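Local coordinates for protein immunomodulatory active chitinase (Trichuris suis, PDB 6G9C) that probably binds and hydrolyses chitin as a secreted family 18 glycoside hydrolase, and has immunomodulatory activity, at residues W83-D87 with V88-G92; Y163-L166 with C167-I170; S255-W258 with S259-M263; I354-I357 with K358-Y362. One frame throughout, in Å; residues are numbered along the deposited sequence.

Interaction 1: W83-D87 with V88-G92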
# COMPACT_ATOMS: atom_id res chain seq x y z
N TRP A 83 2.42 12.78 17.82
CA TRP A 83 3.81 12.36 17.79
C TRP A 83 4.03 11.08 16.99
O TRP A 83 5.16 10.83 16.55
CB TRP A 83 4.31 12.15 19.22
CG TRP A 83 3.68 10.95 19.87
CD1 TRP A 83 2.45 10.87 20.46
CD2 TRP A 83 4.25 9.63 19.97
NE1 TRP A 83 2.22 9.60 20.92
CE2 TRP A 83 3.31 8.82 20.64
CE3 TRP A 83 5.46 9.07 19.56
CZ2 TRP A 83 3.55 7.47 20.91
CZ3 TRP A 83 5.70 7.73 19.83
CH2 TRP A 83 4.75 6.95 20.50
N ASN A 84 3.00 10.26 16.81
CA ASN A 84 3.15 8.97 16.14
C ASN A 84 2.30 8.86 14.88
O ASN A 84 2.01 7.74 14.44
CB ASN A 84 2.84 7.82 17.11
CG ASN A 84 1.44 7.89 17.71
OD1 ASN A 84 0.79 8.94 17.66
ND2 ASN A 84 0.98 6.79 18.29
N ASP A 85 1.88 9.98 14.30
CA ASP A 85 1.10 9.93 13.06
C ASP A 85 1.91 9.31 11.93
O ASP A 85 1.55 8.25 11.40
CB ASP A 85 0.64 11.34 12.66
CG ASP A 85 -0.59 11.82 13.42
OD1 ASP A 85 -1.45 10.99 13.78
OD2 ASP A 85 -0.69 13.04 13.65
N ILE A 86 3.01 9.96 11.55
CA ILE A 86 3.80 9.53 10.40
C ILE A 86 4.41 8.16 10.65
O ILE A 86 4.40 7.29 9.76
CB ILE A 86 4.89 10.57 10.08
CG1 ILE A 86 4.27 11.80 9.41
CG2 ILE A 86 5.97 9.96 9.19
CD1 ILE A 86 5.16 13.03 9.50
N ASP A 87 4.92 7.93 11.86
CA ASP A 87 5.64 6.69 12.16
C ASP A 87 4.72 5.49 12.37
O ASP A 87 5.11 4.37 12.06
CB ASP A 87 6.52 6.89 13.40
CG ASP A 87 7.72 7.77 13.12
OD1 ASP A 87 7.99 8.04 11.93
OD2 ASP A 87 8.41 8.19 14.08
N VAL A 88 3.51 5.69 12.90
CA VAL A 88 2.72 4.54 13.35
C VAL A 88 1.31 4.55 12.75
O VAL A 88 0.90 3.59 12.09
CB VAL A 88 2.64 4.50 14.89
CG1 VAL A 88 1.80 3.33 15.35
CG2 VAL A 88 4.04 4.39 15.50
N LEU A 89 0.58 5.64 12.96
CA LEU A 89 -0.85 5.62 12.68
C LEU A 89 -1.16 5.75 11.19
O LEU A 89 -2.03 5.03 10.68
CB LEU A 89 -1.56 6.73 13.47
CG LEU A 89 -1.49 6.60 14.99
CD1 LEU A 89 -2.32 7.72 15.62
CD2 LEU A 89 -1.97 5.21 15.47
N TYR A 90 -0.50 6.67 10.47
CA TYR A 90 -0.69 6.74 9.02
C TYR A 90 -0.45 5.38 8.36
O TYR A 90 -1.34 4.92 7.62
CB TYR A 90 0.25 7.76 8.35
CG TYR A 90 0.02 9.24 8.63
CD1 TYR A 90 -1.10 9.70 9.33
CD2 TYR A 90 0.95 10.18 8.19
CE1 TYR A 90 -1.28 11.06 9.57
CE2 TYR A 90 0.79 11.52 8.43
CZ TYR A 90 -0.33 11.96 9.11
OH TYR A 90 -0.45 13.32 9.34
N PRO A 91 0.69 4.71 8.55
CA PRO A 91 0.85 3.41 7.89
C PRO A 91 -0.09 2.36 8.42
O PRO A 91 -0.48 1.46 7.67
CB PRO A 91 2.32 3.04 8.17
CG PRO A 91 2.65 3.78 9.39
CD PRO A 91 1.89 5.07 9.33
N GLY A 92 -0.47 2.46 9.70
CA GLY A 92 -1.46 1.54 10.23
C GLY A 92 -2.79 1.64 9.52
O GLY A 92 -3.43 0.62 9.23
O HOH W 1 -1.84 14.13 11.46
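Tyr-90 and Asp-85 meet ring over methylene: CB of Asp-85 stands over one face of the phenol, 3.9 Å from the Tyr-90 ring centroid and 24° off its normal, a CH-pi contact. The Asp-85 carboxylate lies almost parallel to the ring (planes 2° apart). Beyond the ring, a water closes the pair, taking the hydroxyl proton of Tyr-90 OH and giving one to Asp-85 OD2, 2.7 Å from each. On the same side of the ring, toward its CE2 edge, Ile-86 CG1 lies 3.6 Å from Tyr-90 CE2. The ring gets there because its CG is anti to the carbonyl carbon (chi1 -68°), leading back over the preceding turn. These residues form the opening turns of helix 85-94, after strand 64-72 and the short hairpin strand 78-79 in the TIM barrel of family 18 glycoside hydrolases. The turn is wide, pi-type: Tyr-90 N bonds to Asp-85 O (2.8 Å), and Asn-84 O is gripped twice, by Leu-89 N (2.9 Å) in the carbonyl plane and by Val-88 N from above it. Pro-91 has no N-H for the helix, and its CD rests 3.4 Å from Ile-86 O, where the helix kinks. Farther out, Asp-85 OD1 is bonded to Tyr-67 OH and OD2 to Glu-82 N, while Asn-84 ND2 reaches Gln-44 OE1. Tyr-67 and Phe-145 meet the Tyr-90 ring edge-to-face.

Interaction 2: Y163-L166 with C167-I170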
# COMPACT_ATOMS: atom_id res chain seq x y z
N TYR A 163 -11.71 31.66 0.19
CA TYR A 163 -11.96 30.23 0.33
C TYR A 163 -12.13 29.57 -1.04
O TYR A 163 -11.60 28.48 -1.29
CB TYR A 163 -13.21 30.01 1.18
CG TYR A 163 -13.53 28.55 1.44
CD1 TYR A 163 -12.95 27.86 2.49
CD2 TYR A 163 -14.43 27.88 0.62
CE1 TYR A 163 -13.26 26.53 2.73
CE2 TYR A 163 -14.74 26.54 0.86
CZ TYR A 163 -14.15 25.88 1.91
OH TYR A 163 -14.48 24.55 2.12
N LEU A 164 -12.86 30.23 -1.94
CA LEU A 164 -13.04 29.70 -3.29
C LEU A 164 -11.72 29.67 -4.05
O LEU A 164 -11.42 28.69 -4.75
CB LEU A 164 -14.07 30.54 -4.04
CG LEU A 164 -14.22 30.22 -5.52
CD1 LEU A 164 -14.74 28.80 -5.67
CD2 LEU A 164 -15.11 31.21 -6.26
N LEU A 165 -10.92 30.73 -3.93
CA LEU A 165 -9.61 30.75 -4.57
C LEU A 165 -8.74 29.62 -4.05
O LEU A 165 -8.10 28.89 -4.82
CB LEU A 165 -8.94 32.10 -4.33
CG LEU A 165 -9.44 33.26 -5.20
CD1 LEU A 165 -9.01 34.60 -4.62
CD2 LEU A 165 -9.00 33.12 -6.66
N LEU A 166 -8.69 29.45 -2.72
CA LEU A 166 -7.95 28.33 -2.14
C LEU A 166 -8.38 27.00 -2.76
O LEU A 166 -7.54 26.19 -3.18
CB LEU A 166 -8.14 28.32 -0.62
CG LEU A 166 -7.57 27.12 0.14
CD1 LEU A 166 -6.06 27.08 0.01
CD2 LEU A 166 -7.98 27.19 1.59
N CYS A 167 -9.70 26.76 -2.86
CA CYS A 167 -10.17 25.48 -3.39
C CYS A 167 -9.85 25.34 -4.88
O CYS A 167 -9.44 24.26 -5.33
CB CYS A 167 -11.66 25.31 -3.14
SG CYS A 167 -12.07 25.08 -1.41
N GLN A 168 -10.01 26.41 -5.67
CA GLN A 168 -9.68 26.32 -7.08
C GLN A 168 -8.19 26.05 -7.27
O GLN A 168 -7.80 25.27 -8.15
CB GLN A 168 -10.07 27.62 -7.80
CG GLN A 168 -11.58 27.85 -7.85
CD GLN A 168 -11.93 29.25 -8.31
OE1 GLN A 168 -11.14 30.18 -8.12
NE2 GLN A 168 -13.09 29.41 -8.94
N GLU A 169 -7.34 26.68 -6.45
CA GLU A 169 -5.89 26.50 -6.59
C GLU A 169 -5.44 25.12 -6.11
O GLU A 169 -4.50 24.54 -6.69
CB GLU A 169 -5.16 27.62 -5.84
CG GLU A 169 -5.30 28.99 -6.56
CD GLU A 169 -5.02 30.19 -5.66
OE1 GLU A 169 -4.39 30.04 -4.60
OE2 GLU A 169 -5.43 31.31 -6.04
N ILE A 170 -6.06 24.58 -5.05
CA ILE A 170 -5.74 23.21 -4.62
C ILE A 170 -5.99 22.23 -5.76
O ILE A 170 -5.12 21.42 -6.11
CB ILE A 170 -6.55 22.82 -3.37
CG1 ILE A 170 -6.00 23.48 -2.10
CG2 ILE A 170 -6.58 21.25 -3.18
CD1 ILE A 170 -7.00 23.50 -0.92
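Cys-167 and Tyr-163, one helical turn apart, make up the tight inner part of this contact. The sulfur sits over one face of the phenol, displaced toward the rim, with SG 4.1 Å from the Tyr-163 ring centroid and 24° off the normal: a sulfur-aromatic contact whose closest ring atom is CE2. Tyr-163 sends CG anti to its own nitrogen (chi1 -178°), whereas SG of Cys-167 is anti to the carbonyl carbon, and the two groups converge. Beside them Leu-166 CG and Ile-170 CD1 touch at 3.8 Å, and CD1 of Leu-166 meets the same methyl. Leu-150 of strand 147-151 and Phe-188 of strand 187-193 pack against this buried face. The outer side is more open to solvent, its residues partly exposed. The extended Gln-168 swings back across Leu-164, its NE2 3.7 Å from Leu-164 CG, a contact between amide and aliphatic branch with no polar bond. Glu-169 passes Leu-165 with OE2 lying 4.0 Å from Leu-165 CB; the carboxylate's strong partner is Arg-129, which forms a salt bridge with OE1. Four successive i to i+4 backbone bonds, from Cys-167 N to Tyr-163 O through Ile-170 N to Leu-166 O, keep the turns regular. Such a helix, its inner face on the barrel strands and its flanks against helices 126-142 and 205-211, is the middle of a beta-alpha-beta crossover, here joining strands 147-151 and 187-193 of the TIM barrel.

Interaction 3: S255-W258 with S259-M263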
# COMPACT_ATOMS: atom_id res chain seq x y z
N SER A 255 -29.53 19.84 4.17
CA SER A 255 -29.11 19.25 2.90
C SER A 255 -29.89 19.85 1.73
O SER A 255 -29.30 20.17 0.69
CB SER A 255 -29.29 17.73 2.96
OG SER A 255 -30.66 17.38 3.04
N LYS A 256 -31.20 20.02 1.89
CA LYS A 256 -31.99 20.66 0.85
C LYS A 256 -31.48 22.06 0.55
O LYS A 256 -31.54 22.51 -0.60
CB LYS A 256 -33.47 20.70 1.24
CG LYS A 256 -34.37 21.42 0.25
CD LYS A 256 -35.83 21.36 0.69
CE LYS A 256 -36.77 21.71 -0.44
NZ LYS A 256 -36.60 23.12 -0.89
N TYR A 257 -30.98 22.76 1.57
CA TYR A 257 -30.48 24.12 1.34
C TYR A 257 -29.24 24.11 0.45
O TYR A 257 -29.14 24.91 -0.48
CB TYR A 257 -30.18 24.82 2.67
CG TYR A 257 -29.94 26.31 2.47
CD1 TYR A 257 -30.99 27.17 2.19
CD2 TYR A 257 -28.65 26.83 2.51
CE1 TYR A 257 -30.77 28.53 1.99
CE2 TYR A 257 -28.42 28.19 2.31
CZ TYR A 257 -29.49 29.02 2.05
OH TYR A 257 -29.27 30.36 1.86
N TRP A 258 -28.29 23.21 0.73
CA TRP A 258 -27.12 23.09 -0.14
C TRP A 258 -27.54 22.77 -1.57
O TRP A 258 -26.99 23.35 -2.53
CB TRP A 258 -26.18 22.02 0.40
CG TRP A 258 -25.24 22.57 1.41
CD1 TRP A 258 -25.45 22.66 2.76
CD2 TRP A 258 -23.93 23.12 1.16
NE1 TRP A 258 -24.35 23.23 3.36
CE2 TRP A 258 -23.41 23.53 2.41
CE3 TRP A 258 -23.15 23.30 0.01
CZ2 TRP A 258 -22.15 24.11 2.54
CZ3 TRP A 258 -21.89 23.87 0.14
CH2 TRP A 258 -21.41 24.27 1.40
N SER A 259 -28.52 21.88 -1.74
CA SER A 259 -29.07 21.62 -3.07
C SER A 259 -29.65 22.89 -3.68
O SER A 259 -29.34 23.25 -4.82
CB SER A 259 -30.13 20.53 -2.99
OG SER A 259 -30.63 20.20 -4.28
N ASP A 260 -30.50 23.60 -2.91
CA ASP A 260 -31.14 24.80 -3.45
C ASP A 260 -30.11 25.86 -3.83
O ASP A 260 -30.36 26.68 -4.72
CB ASP A 260 -32.12 25.39 -2.43
CG ASP A 260 -33.40 24.57 -2.31
OD1 ASP A 260 -33.75 23.83 -3.25
OD2 ASP A 260 -34.08 24.70 -1.26
N LYS A 261 -28.94 25.85 -3.18
CA LYS A 261 -27.89 26.82 -3.45
C LYS A 261 -27.02 26.44 -4.64
O LYS A 261 -26.20 27.25 -5.07
CB LYS A 261 -27.02 26.99 -2.21
CG LYS A 261 -27.75 27.65 -1.05
CD LYS A 261 -27.72 29.15 -1.17
CE LYS A 261 -26.31 29.69 -0.95
NZ LYS A 261 -26.32 31.19 -0.97
N GLY A 262 -27.16 25.23 -5.17
CA GLY A 262 -26.50 24.89 -6.42
C GLY A 262 -25.52 23.74 -6.35
O GLY A 262 -24.80 23.50 -7.33
N MET A 263 -25.49 23.01 -5.24
CA MET A 263 -24.63 21.84 -5.13
C MET A 263 -25.40 20.60 -5.58
O MET A 263 -26.42 20.27 -4.96
CB MET A 263 -24.12 21.66 -3.70
CG MET A 263 -23.17 20.47 -3.51
SD MET A 263 -21.59 20.68 -4.37
CE MET A 263 -20.86 22.01 -3.42
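Trp-258 O accepts Met-263 N at 3.1 Å, five residues on, and Gly-262 N bonds to Ser-259 O at 3.0 Å; the two bonds form the Schellman motif that ends helix 251-261, with Gly-262 at a positive phi (120°) that suits glycine. Gly-262 N adds a weak bond to Trp-258 O. Before this cap, Ser-259 N and Asp-260 N bond normally to Ser-255 O and Lys-256 O. On the solvent side, Lys-256 runs out extended and bends only at its last torsion, bringing NZ to 3.0 Å from Asp-260 OD2. That salt bridge uses the syn lone pair of the oxygen. Lys-261 lies beside Tyr-257, both pointing the same way: CG of Lys-261 stands over one face of the phenol, 3.8 Å from the Tyr-257 ring centroid and 26° off the normal, a CH-pi contact. Kinks at chi2 and chi3 of Lys-261 keep CD close, 3.6 Å from Tyr-257 OH. Both polar ends then finish on one acceptor, Asp-200 OD1, which takes a hydrogen bond from the tyrosine hydroxyl and a salt bridge from NZ. On the buried side Met-263, bent back on itself, brings CE to 4.1 Å from Trp-258 CZ3. The indole NE1 bonds to Ser-193 O in strand 187-193, and its ring meets Tyr-203 edge-to-face. Val-205 of helix 205-211 and Ile-268 of strand 268-281 touch both side chains, while Ala-209 backs Met-263 and Val-199 of helix 196-202 backs Trp-258.

Interaction 4: I354-I357 with K358-Y362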
# COMPACT_ATOMS: atom_id res chain seq x y z
N ILE A 354 -30.31 6.74 6.83
CA ILE A 354 -29.66 6.13 5.67
C ILE A 354 -30.69 5.70 4.62
O ILE A 354 -30.45 5.81 3.41
CB ILE A 354 -28.77 4.95 6.12
CG1 ILE A 354 -27.66 5.48 7.02
CG2 ILE A 354 -28.17 4.22 4.91
CD1 ILE A 354 -26.81 4.40 7.64
N ASN A 355 -31.85 5.19 5.07
CA ASN A 355 -32.92 4.89 4.12
C ASN A 355 -33.46 6.17 3.50
O ASN A 355 -33.84 6.18 2.32
CB ASN A 355 -34.05 4.12 4.82
CG ASN A 355 -33.74 2.64 4.97
OD1 ASN A 355 -33.36 1.98 4.01
ND2 ASN A 355 -33.91 2.13 6.17
N TRP A 356 -33.49 7.26 4.27
CA TRP A 356 -33.89 8.55 3.71
C TRP A 356 -32.90 9.03 2.64
O TRP A 356 -33.31 9.52 1.58
CB TRP A 356 -34.00 9.58 4.84
CG TRP A 356 -34.28 10.97 4.36
CD1 TRP A 356 -35.50 11.51 4.08
CD2 TRP A 356 -33.32 11.99 4.11
NE1 TRP A 356 -35.36 12.81 3.66
CE2 TRP A 356 -34.02 13.14 3.68
CE3 TRP A 356 -31.93 12.06 4.22
CZ2 TRP A 356 -33.39 14.33 3.35
CZ3 TRP A 356 -31.29 13.25 3.88
CH2 TRP A 356 -32.02 14.37 3.46
N ILE A 357 -31.60 8.91 2.91
CA ILE A 357 -30.58 9.28 1.91
C ILE A 357 -30.89 8.62 0.58
O ILE A 357 -30.84 9.25 -0.48
CB ILE A 357 -29.17 8.89 2.40
CG1 ILE A 357 -28.75 9.70 3.61
CG2 ILE A 357 -28.13 9.05 1.28
CD1 ILE A 357 -27.43 9.20 4.19
N LYS A 358 -31.23 7.33 0.62
CA LYS A 358 -31.54 6.62 -0.62
C LYS A 358 -32.82 7.14 -1.25
O LYS A 358 -32.91 7.28 -2.48
CB LYS A 358 -31.64 5.12 -0.34
CG LYS A 358 -31.35 4.24 -1.53
CD LYS A 358 -31.72 2.79 -1.27
CE LYS A 358 -30.94 2.24 -0.09
NZ LYS A 358 -31.08 0.76 -0.01
N GLN A 359 -33.83 7.44 -0.43
CA GLN A 359 -35.11 7.89 -0.96
C GLN A 359 -34.97 9.21 -1.70
O GLN A 359 -35.56 9.40 -2.77
CB GLN A 359 -36.13 8.03 0.18
CG GLN A 359 -37.49 8.58 -0.24
CD GLN A 359 -38.34 8.98 0.95
OE1 GLN A 359 -39.27 8.27 1.34
NE2 GLN A 359 -38.03 10.13 1.55
N GLU A 360 -34.18 10.13 -1.16
CA GLU A 360 -33.99 11.46 -1.73
C GLU A 360 -32.85 11.52 -2.73
O GLU A 360 -32.66 12.56 -3.37
CB GLU A 360 -33.74 12.48 -0.61
CG GLU A 360 -34.88 12.61 0.39
CD GLU A 360 -36.20 12.97 -0.28
OE1 GLU A 360 -36.24 13.99 -1.00
OE2 GLU A 360 -37.18 12.23 -0.08
N ASN A 361 -32.09 10.43 -2.87
CA ASN A 361 -30.98 10.35 -3.82
C ASN A 361 -29.92 11.41 -3.55
O ASN A 361 -29.44 12.08 -4.46
CB ASN A 361 -31.48 10.43 -5.27
CG ASN A 361 -32.81 9.74 -5.46
OD1 ASN A 361 -32.89 8.51 -5.47
ND2 ASN A 361 -33.88 10.52 -5.59
N TYR A 362 -29.55 11.55 -2.28
CA TYR A 362 -28.35 12.32 -1.98
C TYR A 362 -27.12 11.47 -2.30
O TYR A 362 -27.23 10.33 -2.75
CB TYR A 362 -28.38 12.83 -0.54
CG TYR A 362 -29.25 14.05 -0.41
CD1 TYR A 362 -28.81 15.29 -0.87
CD2 TYR A 362 -30.52 13.98 0.15
CE1 TYR A 362 -29.60 16.42 -0.77
CE2 TYR A 362 -31.33 15.11 0.25
CZ TYR A 362 -30.86 16.33 -0.21
OH TYR A 362 -31.64 17.46 -0.12
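Trp-356 reaches forward along the helix to meet Glu-360 and Tyr-362. From CB the indole leaves anti to the backbone nitrogen (chi1 175°), which lays it beside the following turn. CD1 comes first, 3.8 Å from NE2 of Gln-359, whose amide plane is steeply inclined to the ring. NE1 and CE2 lie under CG of Glu-360, the nearer contact being NE1 to CG at 3.3 Å. This methylene stands over the face of the five-membered ring, 3.6 Å from its centroid, a CH-pi contact. A bend at chi2 of Glu-360 then turns the carboxylate until OE2 takes a bond from Gln-359 NE2 (2.8 Å). CZ2 lies between Glu-360 CG and Tyr-362 CE2, CZ3 comes near Tyr-362 CD2, and CH2 touches Tyr-362 CE2 at 3.4 Å. The Trp-356 six-membered ring and the Tyr-362 ring are near parallel, planes 28° apart, but barely overlap, their centroids 5.2 Å apart. Tyr-362 is turned back by the helix end: its N bonds to Ile-357 O (3.2 Å), and Asn-361 N makes a weak bond to Lys-358 O. With Asn-361 at positive phi as C-prime residue, this Schellman motif ends helix 347-360 just before barrel strand 364-368.

How the interactions relate
Each contact lies on one helix of the TIM barrel or at its end: interaction 1 at an N-terminus, interaction 2 mid-helix, interactions 3 and 4 at C-termini. Interactions 3 and 4 touch, centres 15 Å apart: Tyr-362 OH lies 3.3 Å from Lys-256 N, and Ser-255 OG packs on Trp-356 CH2. Interactions 2 and 3 stay about 7 Å apart by nearest atoms, yet Tyr-203 meets a ring of each. Interaction 1 lies across the chain's centre from interactions 3 and 4, about 37 and 36 Å away between centres. Family 18 chitinases bind substrate at the C-terminal ends of the barrel strands; their DxxDxDxE motif probably runs along strand 147-151, behind interaction 2, and just past its end.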